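Local coordinates for protein tryptophan--tRNA ligase (Campylobacter jejuni subsp. jejuni, PDB 3TZL) that probably catalyses the ATP-dependent attachment of tryptophan to its cognate tRNA, as a homodimeric class I aminoacyl-tRNA synthetase, at residues A305-I308 / A309-M313; F79-Q82 / S83-K86; E260-G263 / H264-I267. All coordinates share one frame; numbering follows the deposited sequence.

Contact 1 of 3, residues A305-I308 / A309-M313; sequences ARKI and AQEKM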
ATOM      1  N   ALA B 305     -15.128  13.323   1.510  1.00 32.79           N
ATOM      2  CA  ALA B 305     -13.699  13.145   1.312  1.00 34.30           C
ATOM      3  C   ALA B 305     -13.445  12.346   0.034  1.00 35.27           C
ATOM      4  O   ALA B 305     -12.546  12.681  -0.730  1.00 32.00           O
ATOM      5  CB  ALA B 305     -13.071  12.456   2.509  1.00 31.68           C
ATOM      6  N   ARG B 306     -14.245  11.300  -0.192  1.00 35.11           N
ATOM      7  CA  ARG B 306     -14.097  10.426  -1.366  1.00 36.12           C
ATOM      8  C   ARG B 306     -14.274  11.181  -2.692  1.00 34.21           C
ATOM      9  O   ARG B 306     -13.610  10.880  -3.673  1.00 32.85           O
ATOM     10  CB  ARG B 306     -15.064   9.235  -1.275  1.00 36.26           C
ATOM     11  CG  ARG B 306     -15.142   8.330  -2.491  1.00 41.75           C
ATOM     12  CD  ARG B 306     -16.174   7.200  -2.291  1.00 40.13           C
ATOM     13  NE  ARG B 306     -15.924   6.431  -1.066  1.00 40.18           N
ATOM     14  CZ  ARG B 306     -16.770   6.377  -0.037  1.00 39.64           C
ATOM     15  NH1 ARG B 306     -16.470   5.670   1.048  1.00 37.64           N
ATOM     16  NH2 ARG B 306     -17.912   7.037  -0.093  1.00 37.81           N
ATOM     17  N   LYS B 307     -15.154  12.169  -2.718  1.00 34.03           N
ATOM     18  CA  LYS B 307     -15.371  12.920  -3.952  1.00 35.13           C
ATOM     19  C   LYS B 307     -14.099  13.654  -4.305  1.00 39.26           C
ATOM     20  O   LYS B 307     -13.720  13.738  -5.461  1.00 40.91           O
ATOM     21  CB  LYS B 307     -16.504  13.926  -3.795  1.00 36.87           C
ATOM     22  CG  LYS B 307     -16.730  14.830  -5.016  1.00 36.98           C
ATOM     23  CD  LYS B 307     -17.861  15.791  -4.705  1.00 44.55           C
ATOM     24  CE  LYS B 307     -18.108  16.810  -5.812  1.00 51.52           C
ATOM     25  NZ  LYS B 307     -18.774  16.210  -6.992  1.00 57.54           N
ATOM     26  N   ILE B 308     -13.435  14.175  -3.285  1.00 39.29           N
ATOM     27  CA  ILE B 308     -12.201  14.911  -3.478  1.00 37.50           C
ATOM     28  C   ILE B 308     -11.093  13.954  -3.881  1.00 35.35           C
ATOM     29  O   ILE B 308     -10.327  14.241  -4.808  1.00 34.04           O
ATOM     30  CB  ILE B 308     -11.839  15.683  -2.210  1.00 35.94           C
ATOM     31  CG1 ILE B 308     -12.795  16.870  -2.068  1.00 36.80           C
ATOM     32  CG2 ILE B 308     -10.402  16.181  -2.265  1.00 37.74           C
ATOM     33  CD1 ILE B 308     -12.743  17.538  -0.717  1.00 40.06           C
ATOM     34  N   ALA B 309     -11.025  12.812  -3.201  1.00 30.38           N
ATOM     35  CA  ALA B 309     -10.037  11.787  -3.531  1.00 30.15           C
ATOM     36  C   ALA B 309     -10.210  11.265  -4.948  1.00 28.24           C
ATOM     37  O   ALA B 309      -9.223  11.013  -5.641  1.00 29.86           O
ATOM     38  CB  ALA B 309     -10.085  10.624  -2.540  1.00 24.93           C
ATOM     39  N   GLN B 310     -11.454  11.112  -5.382  1.00 27.90           N
ATOM     40  CA  GLN B 310     -11.716  10.592  -6.725  1.00 35.05           C
ATOM     41  C   GLN B 310     -11.264  11.579  -7.773  1.00 33.49           C
ATOM     42  O   GLN B 310     -10.741  11.185  -8.805  1.00 35.47           O
ATOM     43  CB  GLN B 310     -13.199  10.277  -6.940  1.00 34.59           C
ATOM     44  CG  GLN B 310     -13.655   8.987  -6.289  1.00 44.61           C
ATOM     45  CD  GLN B 310     -15.166   8.801  -6.377  1.00 54.30           C
ATOM     46  OE1 GLN B 310     -15.899   9.722  -6.752  1.00 56.85           O
ATOM     47  NE2 GLN B 310     -15.636   7.605  -6.031  1.00 55.44           N
ATOM     48  N   GLU B 311     -11.496  12.859  -7.518  1.00 30.16           N
ATOM     49  CA  GLU B 311     -11.053  13.887  -8.447  1.00 33.77           C
ATOM     50  C   GLU B 311      -9.516  13.890  -8.572  1.00 33.98           C
ATOM     51  O   GLU B 311      -8.977  14.016  -9.668  1.00 33.78           O
ATOM     52  CB  GLU B 311     -11.583  15.251  -8.012  1.00 37.42           C
ATOM     53  CG  GLU B 311     -13.097  15.383  -8.170  1.00 45.96           C
ATOM     54  CD  GLU B 311     -13.665  16.661  -7.562  1.00 58.10           C
ATOM     55  OE1 GLU B 311     -13.183  17.111  -6.492  1.00 65.39           O
ATOM     56  OE2 GLU B 311     -14.613  17.214  -8.154  1.00 61.93           O
ATOM     57  N   LYS B 312      -8.812  13.723  -7.455  1.00 34.37           N
ATOM     58  CA  LYS B 312      -7.353  13.704  -7.497  1.00 34.86           C
ATOM     59  C   LYS B 312      -6.891  12.467  -8.251  1.00 32.64           C
ATOM     60  O   LYS B 312      -6.030  12.553  -9.127  1.00 34.13           O
ATOM     61  CB  LYS B 312      -6.737  13.739  -6.092  1.00 34.92           C
ATOM     62  CG  LYS B 312      -5.207  13.615  -6.077  1.00 34.10           C
ATOM     63  CD  LYS B 312      -4.578  14.833  -6.759  1.00 38.44           C
ATOM     64  CE  LYS B 312      -4.712  16.077  -5.878  1.00 36.05           C
ATOM     65  NZ  LYS B 312      -4.393  17.369  -6.575  1.00 40.83           N
HETATM   66  N   MSE B 313      -7.481  11.321  -7.929  1.00 30.20           N
HETATM   67  CA  MSE B 313      -7.102  10.077  -8.605  1.00 35.93           C
HETATM   68  C   MSE B 313      -7.344  10.080 -10.117  1.00 32.45           C
HETATM   69  O   MSE B 313      -6.596   9.452 -10.846  1.00 35.47           O
HETATM   70  CB  MSE B 313      -7.744   8.845  -7.959  1.00 29.14           C
HETATM   71  CG  MSE B 313      -7.244   8.571  -6.504  1.00 33.81           C
HETATM   72 SE   MSE B 313      -5.278   8.674  -6.227  0.77 41.15          SE
HETATM   73  CE  MSE B 313      -4.699   7.041  -7.125  1.00 33.50           C
TER

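Contact 2 of 3, residues F79-Q82 / S83-K86; sequences FWLQ and SDVK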
ATOM      1  N   PHE B  79     -15.154  14.674   8.180  1.00 29.90           N
ATOM      2  CA  PHE B  79     -14.723  13.753   9.221  1.00 27.51           C
ATOM      3  C   PHE B  79     -15.026  12.306   8.847  1.00 30.41           C
ATOM      4  O   PHE B  79     -16.180  11.925   8.710  1.00 33.96           O
ATOM      5  CB  PHE B  79     -15.422  14.109  10.527  1.00 31.81           C
ATOM      6  CG  PHE B  79     -15.086  13.196  11.670  1.00 34.86           C
ATOM      7  CD1 PHE B  79     -13.827  13.223  12.251  1.00 35.30           C
ATOM      8  CD2 PHE B  79     -16.041  12.328  12.183  1.00 36.58           C
ATOM      9  CE1 PHE B  79     -13.518  12.390  13.315  1.00 37.93           C
ATOM     10  CE2 PHE B  79     -15.738  11.494  13.256  1.00 38.45           C
ATOM     11  CZ  PHE B  79     -14.472  11.529  13.821  1.00 37.46           C
ATOM     12  N   TRP B  80     -13.987  11.497   8.706  1.00 28.06           N
ATOM     13  CA  TRP B  80     -14.177  10.153   8.199  1.00 30.28           C
ATOM     14  C   TRP B  80     -13.174   9.182   8.787  1.00 30.02           C
ATOM     15  O   TRP B  80     -12.260   9.570   9.498  1.00 33.40           O
ATOM     16  CB  TRP B  80     -14.124  10.138   6.656  1.00 23.36           C
ATOM     17  CG  TRP B  80     -12.759  10.245   6.041  1.00 23.30           C
ATOM     18  CD1 TRP B  80     -12.033   9.233   5.483  1.00 29.79           C
ATOM     19  CD2 TRP B  80     -11.962  11.435   5.899  1.00 25.93           C
ATOM     20  NE1 TRP B  80     -10.835   9.718   5.007  1.00 31.75           N
ATOM     21  CE2 TRP B  80     -10.767  11.065   5.255  1.00 30.85           C
ATOM     22  CE3 TRP B  80     -12.143  12.774   6.266  1.00 29.46           C
ATOM     23  CZ2 TRP B  80      -9.759  11.986   4.957  1.00 29.73           C
ATOM     24  CZ3 TRP B  80     -11.141  13.687   5.972  1.00 27.29           C
ATOM     25  CH2 TRP B  80      -9.962  13.286   5.327  1.00 28.77           C
ATOM     26  N   LEU B  81     -13.410   7.907   8.517  1.00 30.96           N
ATOM     27  CA  LEU B  81     -12.549   6.815   8.942  1.00 29.39           C
ATOM     28  C   LEU B  81     -11.650   6.495   7.753  1.00 27.83           C
ATOM     29  O   LEU B  81     -12.133   6.220   6.665  1.00 29.73           O
ATOM     30  CB  LEU B  81     -13.403   5.598   9.283  1.00 30.55           C
ATOM     31  CG  LEU B  81     -12.719   4.301   9.716  1.00 31.74           C
ATOM     32  CD1 LEU B  81     -12.064   4.524  11.051  1.00 31.77           C
ATOM     33  CD2 LEU B  81     -13.757   3.185   9.803  1.00 26.06           C
ATOM     34  N   GLN B  82     -10.347   6.541   7.971  1.00 27.60           N
ATOM     35  CA  GLN B  82      -9.371   6.507   6.885  1.00 30.13           C
ATOM     36  C   GLN B  82      -9.625   5.394   5.864  1.00 32.35           C
ATOM     37  O   GLN B  82      -9.628   5.621   4.659  1.00 34.12           O
ATOM     38  CB  GLN B  82      -7.991   6.317   7.494  1.00 30.77           C
ATOM     39  CG  GLN B  82      -6.849   6.441   6.516  1.00 30.14           C
ATOM     40  CD  GLN B  82      -5.556   6.095   7.178  1.00 30.36           C
ATOM     41  OE1 GLN B  82      -5.548   5.449   8.234  1.00 30.57           O
ATOM     42  NE2 GLN B  82      -4.454   6.541   6.596  1.00 30.12           N
ATOM     43  N   SER B  83      -9.860   4.194   6.367  1.00 31.11           N
ATOM     44  CA  SER B  83     -10.095   3.021   5.531  1.00 30.95           C
ATOM     45  C   SER B  83     -11.397   3.025   4.719  1.00 33.69           C
ATOM     46  O   SER B  83     -11.630   2.097   3.946  1.00 35.54           O
ATOM     47  CB  SER B  83     -10.066   1.783   6.412  1.00 32.68           C
ATOM     48  OG  SER B  83     -11.194   1.772   7.262  1.00 28.41           O
ATOM     49  N   ASP B  84     -12.250   4.041   4.869  1.00 32.93           N
ATOM     50  CA  ASP B  84     -13.461   4.083   4.047  1.00 31.31           C
ATOM     51  C   ASP B  84     -13.153   4.751   2.719  1.00 29.15           C
ATOM     52  O   ASP B  84     -13.945   4.667   1.782  1.00 31.82           O
ATOM     53  CB  ASP B  84     -14.623   4.832   4.725  1.00 32.98           C
ATOM     54  CG  ASP B  84     -15.295   4.022   5.839  1.00 36.80           C
ATOM     55  OD1 ASP B  84     -15.196   2.778   5.851  1.00 38.18           O
ATOM     56  OD2 ASP B  84     -15.945   4.646   6.710  1.00 38.61           O
ATOM     57  N   VAL B  85     -12.031   5.456   2.644  1.00 30.79           N
ATOM     58  CA  VAL B  85     -11.631   6.066   1.376  1.00 30.92           C
ATOM     59  C   VAL B  85     -10.424   5.308   0.854  1.00 30.97           C
ATOM     60  O   VAL B  85      -9.277   5.609   1.189  1.00 33.53           O
ATOM     61  CB  VAL B  85     -11.384   7.583   1.510  1.00 35.27           C
ATOM     62  CG1 VAL B  85     -10.992   8.184   0.171  1.00 32.65           C
ATOM     63  CG2 VAL B  85     -12.634   8.264   2.038  1.00 37.77           C
ATOM     64  N   LYS B  86     -10.709   4.280   0.056  1.00 28.68           N
ATOM     65  CA  LYS B  86      -9.696   3.300  -0.310  1.00 33.69           C
ATOM     66  C   LYS B  86      -8.650   3.853  -1.262  1.00 36.86           C
ATOM     67  O   LYS B  86      -7.575   3.275  -1.379  1.00 31.61           O
ATOM     68  CB  LYS B  86     -10.340   2.068  -0.942  1.00 41.01           C
ATOM     69  CG  LYS B  86     -11.435   1.418  -0.125  1.00 48.15           C
ATOM     70  CD  LYS B  86     -10.882   0.735   1.088  1.00 45.73           C
ATOM     71  CE  LYS B  86     -11.945  -0.215   1.630  1.00 43.87           C
ATOM     72  NZ  LYS B  86     -11.474  -0.623   2.974  1.00 40.61           N
TER
HETATM   73  O   HOH W   1     -15.891   7.337   7.058  1.00 32.04           O

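Contact 3 of 3, residues E260-G263 / H264-I267; sequences EGYG and HFKI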
ATOM      1  N   GLU B 260     -14.036  25.316  54.645  1.00 60.20           N
ATOM      2  CA  GLU B 260     -14.215  24.158  53.758  1.00 59.26           C
ATOM      3  C   GLU B 260     -12.898  23.422  53.510  1.00 55.70           C
ATOM      4  O   GLU B 260     -11.888  24.034  53.161  1.00 54.65           O
ATOM      5  CB  GLU B 260     -14.828  24.574  52.421  1.00 61.25           C
ATOM      6  CG  GLU B 260     -16.234  25.147  52.535  1.00 69.51           C
ATOM      7  CD  GLU B 260     -16.859  25.432  51.176  1.00 72.60           C
ATOM      8  OE1 GLU B 260     -17.212  26.603  50.910  1.00 71.71           O
ATOM      9  OE2 GLU B 260     -17.003  24.477  50.380  1.00 73.97           O
ATOM     10  N   GLY B 261     -12.920  22.101  53.678  1.00 54.05           N
ATOM     11  CA  GLY B 261     -11.721  21.295  53.537  1.00 49.25           C
ATOM     12  C   GLY B 261     -11.513  20.823  52.117  1.00 48.66           C
ATOM     13  O   GLY B 261     -12.394  20.976  51.276  1.00 43.66           O
ATOM     14  N   TYR B 262     -10.346  20.239  51.855  1.00 47.98           N
ATOM     15  CA  TYR B 262     -10.003  19.759  50.518  1.00 48.29           C
ATOM     16  C   TYR B 262     -10.890  18.593  50.071  1.00 45.13           C
ATOM     17  O   TYR B 262     -11.116  18.398  48.876  1.00 42.51           O
ATOM     18  CB  TYR B 262      -8.536  19.321  50.467  1.00 48.34           C
ATOM     19  CG  TYR B 262      -7.528  20.446  50.542  1.00 50.69           C
ATOM     20  CD1 TYR B 262      -7.396  21.348  49.496  1.00 48.26           C
ATOM     21  CD2 TYR B 262      -6.680  20.586  51.649  1.00 52.50           C
ATOM     22  CE1 TYR B 262      -6.467  22.362  49.540  1.00 50.83           C
ATOM     23  CE2 TYR B 262      -5.739  21.601  51.701  1.00 54.50           C
ATOM     24  CZ  TYR B 262      -5.640  22.488  50.636  1.00 57.44           C
ATOM     25  OH  TYR B 262      -4.722  23.511  50.656  1.00 64.16           O
ATOM     26  N   GLY B 263     -11.363  17.808  51.037  1.00 41.01           N
ATOM     27  CA  GLY B 263     -12.279  16.721  50.768  1.00 37.46           C
ATOM     28  C   GLY B 263     -13.529  17.280  50.130  1.00 39.11           C
ATOM     29  O   GLY B 263     -14.009  16.760  49.124  1.00 43.26           O
ATOM     30  N   HIS B 264     -14.032  18.375  50.685  1.00 39.84           N
ATOM     31  CA  HIS B 264     -15.198  19.000  50.104  1.00 42.88           C
ATOM     32  C   HIS B 264     -14.922  19.642  48.738  1.00 43.72           C
ATOM     33  O   HIS B 264     -15.757  19.571  47.844  1.00 46.39           O
ATOM     34  CB  HIS B 264     -15.816  20.019  51.049  1.00 46.39           C
ATOM     35  CG  HIS B 264     -17.128  20.532  50.566  1.00 56.64           C
ATOM     36  ND1 HIS B 264     -17.243  21.677  49.810  1.00 62.38           N
ATOM     37  CD2 HIS B 264     -18.380  20.032  50.687  1.00 63.00           C
ATOM     38  CE1 HIS B 264     -18.514  21.877  49.510  1.00 66.97           C
ATOM     39  NE2 HIS B 264     -19.226  20.893  50.032  1.00 68.80           N
ATOM     40  N   PHE B 265     -13.759  20.258  48.565  1.00 43.79           N
ATOM     41  CA  PHE B 265     -13.405  20.803  47.248  1.00 43.79           C
ATOM     42  C   PHE B 265     -13.305  19.706  46.177  1.00 43.28           C
ATOM     43  O   PHE B 265     -13.679  19.918  45.022  1.00 42.62           O
ATOM     44  CB  PHE B 265     -12.113  21.630  47.318  1.00 40.60           C
ATOM     45  CG  PHE B 265     -12.269  22.919  48.078  1.00 44.31           C
ATOM     46  CD1 PHE B 265     -13.379  23.730  47.864  1.00 45.98           C
ATOM     47  CD2 PHE B 265     -11.330  23.308  49.021  1.00 42.94           C
ATOM     48  CE1 PHE B 265     -13.543  24.922  48.568  1.00 48.98           C
ATOM     49  CE2 PHE B 265     -11.484  24.497  49.731  1.00 47.25           C
ATOM     50  CZ  PHE B 265     -12.588  25.305  49.506  1.00 47.79           C
ATOM     51  N   LYS B 266     -12.819  18.531  46.563  1.00 43.09           N
ATOM     52  CA  LYS B 266     -12.764  17.407  45.634  1.00 42.18           C
ATOM     53  C   LYS B 266     -14.176  16.982  45.255  1.00 48.75           C
ATOM     54  O   LYS B 266     -14.452  16.695  44.087  1.00 50.54           O
ATOM     55  CB  LYS B 266     -12.004  16.233  46.243  1.00 40.14           C
ATOM     56  CG  LYS B 266     -10.514  16.411  46.236  1.00 40.78           C
ATOM     57  CD  LYS B 266      -9.818  15.382  47.115  1.00 43.74           C
ATOM     58  CE  LYS B 266      -8.378  15.143  46.633  1.00 47.28           C
ATOM     59  NZ  LYS B 266      -7.581  14.303  47.587  1.00 44.77           N
ATOM     60  N   ILE B 267     -15.065  16.942  46.248  1.00 49.63           N
ATOM     61  CA  ILE B 267     -16.474  16.634  46.013  1.00 48.48           C
ATOM     62  C   ILE B 267     -17.058  17.615  44.996  1.00 43.76           C
ATOM     63  O   ILE B 267     -17.747  17.219  44.042  1.00 42.33           O
ATOM     64  CB  ILE B 267     -17.287  16.694  47.323  1.00 47.25           C
ATOM     65  CG1 ILE B 267     -17.007  15.450  48.178  1.00 48.08           C
ATOM     66  CG2 ILE B 267     -18.776  16.807  47.018  1.00 46.43           C
ATOM     67  CD1 ILE B 267     -17.735  15.432  49.494  1.00 45.91           C
TER

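Contact 1 of 3, residues A305-I308 / A309-M313
R306 and Q310 run side by side, one turn apart on helix 291-320, and point the same way. R306 CG is anti to its backbone N (chi1 173°) while Q310 CG lies beside its own (-77°), which sets Q310 CG 3.2 Å from R306 O. Q310 NE2 lies 3.6 Å from R306 CG, so the amide rests against the aliphatic part of the arginine, and the guanidinium and amide planes stand 54° apart. The arginine's polar end is engaged farther off, where NH1 bonds to D84 O. On the next flank, K307 and E311 carry opposite charges, but K307 NZ to E311 OE2 is 4.4 Å, too far for a salt bridge; long, flexible chains suit this outward face. K312 NZ forms a salt bridge with D139 and bonds to I170 O.

The backbone is regular alpha helix: A309 N donates to A305 O at 2.9 Å and K312 N to I308 O at 3.1 Å.

I308 meets F138. A305 and A309 are small and buried, letting the helix come close: A305 packs on W80 and V78 of strand 78-81, while A309 and selenomethionine M313 both touch E87 of helix 87-96 and L137 of helix 122-137.

Contact 2 of 3, residues F79-Q82 / S83-K86
L81 and D84 meet where strand 78-81, an outer strand of the parallel sheet in the class I synthetase nucleotide-binding (Rossmann-like) fold, ends in a short 3-10 turn. D84 N donates to L81 O at 2.8 Å, and V85 N follows with a bond to Q82 O at 3.1 Å. These two i to i+3 bonds turn the chain toward helix 87-96.

Side chains fill the bend. D84 CG lies beside its own backbone N (chi1 -75°), which brings OD2 back over the leucine, 3.7 Å from L81 CB. One water joins the same pair: it accepts from L81 N and donates to D84 OD2 at 2.7 Å, so the carboxylate answers an N-H at the strand end. S83 OG rests against L81 CG and bonds to N43. Deeper in, V85 CG2 touches W80 CD1 at 3.6 Å, the two side chains crossing at about a right angle; a branched aliphatic residue suits this place beside the flat indole.

The next shell surrounds these groups. W80 meets the rings of F40 and F138, and F40 itself lines the tryptophan pocket. The extended Q82 side chain carries its amide toward that pocket, where OE1 accepts from Y44 N and NE2 donates to OD1 of D134, a pocket residue. This is consistent with a second-shell role for Q82 in positioning D134. K86, in contrast, faces the dimer partner, its NZ forming a salt bridge with E90 and a hydrogen bond with Y317 OH, both of the second subunit. The same NZ also donates to S83 O at 2.9 Å, in the carbonyl plane.

Contact 3 of 3, residues E260-G263 / H264-I267
From the extended E260 the backbone passes through G261, the N-cap, into helix 262-276, whose first i to i+4 bond runs from F265 N to G261 O at 3.1 Å. K266 N to Y262 O and I267 N to G263 O continue the series. G261 gives its carbonyl to the helix but, being glycine, adds no side-chain cap.

E260 and H264 approach each other across the helix start. E260 OE2 lies 2.9 Å from H264 ND1, with the carboxylate and imidazole planes 71° apart. H264 CG stands opposite its own backbone N (chi1 -172°), and this swings the ring back toward the glutamate. The same OE2 forms a salt bridge with R254, which suits an acidic residue here; the arginine would tend to keep the carboxylate ionised.

F265 also reaches back to E260, on its CB and carbonyl rather than its carboxylate. With CG beside its backbone N (chi1 -69°), the ring returns beside the turn that precedes the helix: CZ packs on E260 CB at 3.7 Å, and CE2 comes within 3.5 Å of E260 O. A large ring can touch both. K266 lays CG on Y262 O and extends away, its NZ bonding to S215 O and I217 O.

The helix belongs to the C-terminal helical region, which, as in other tryptophanyl-tRNA synthetases, probably carries the anticodon-binding part. F265 stacks on Y255 and touches L251 and R254, which joins helix 262-276 to helix 245-257. Y262 and K266 meet I235 of helix 234-239, and K228 NZ bonds to E260 O, tying the loop before that helix to the helix start.

How the contacts relate
Contacts 1 and 2 are parts of one interface, their centres about 12 Å apart. R306 NH1 reaches D84 O at 2.8 Å, A305 CB packs on W80 CD2 at 3.7 Å, and A309 CB meets V85 CG1 at 3.8 Å, so the late helix 291-320 is fastened to strand 78-81 and the turn that follows it. Of the three, contact 2 comes nearest the substrate: the Q82 side chain is about 5 Å from the bound tryptophan, whereas that of A305 in contact 1 is about 13 Å away. Contact 3 lies on the opposite side of the chain's centre, far from the annotated sites, its centre about 46 Å from that of contact 2.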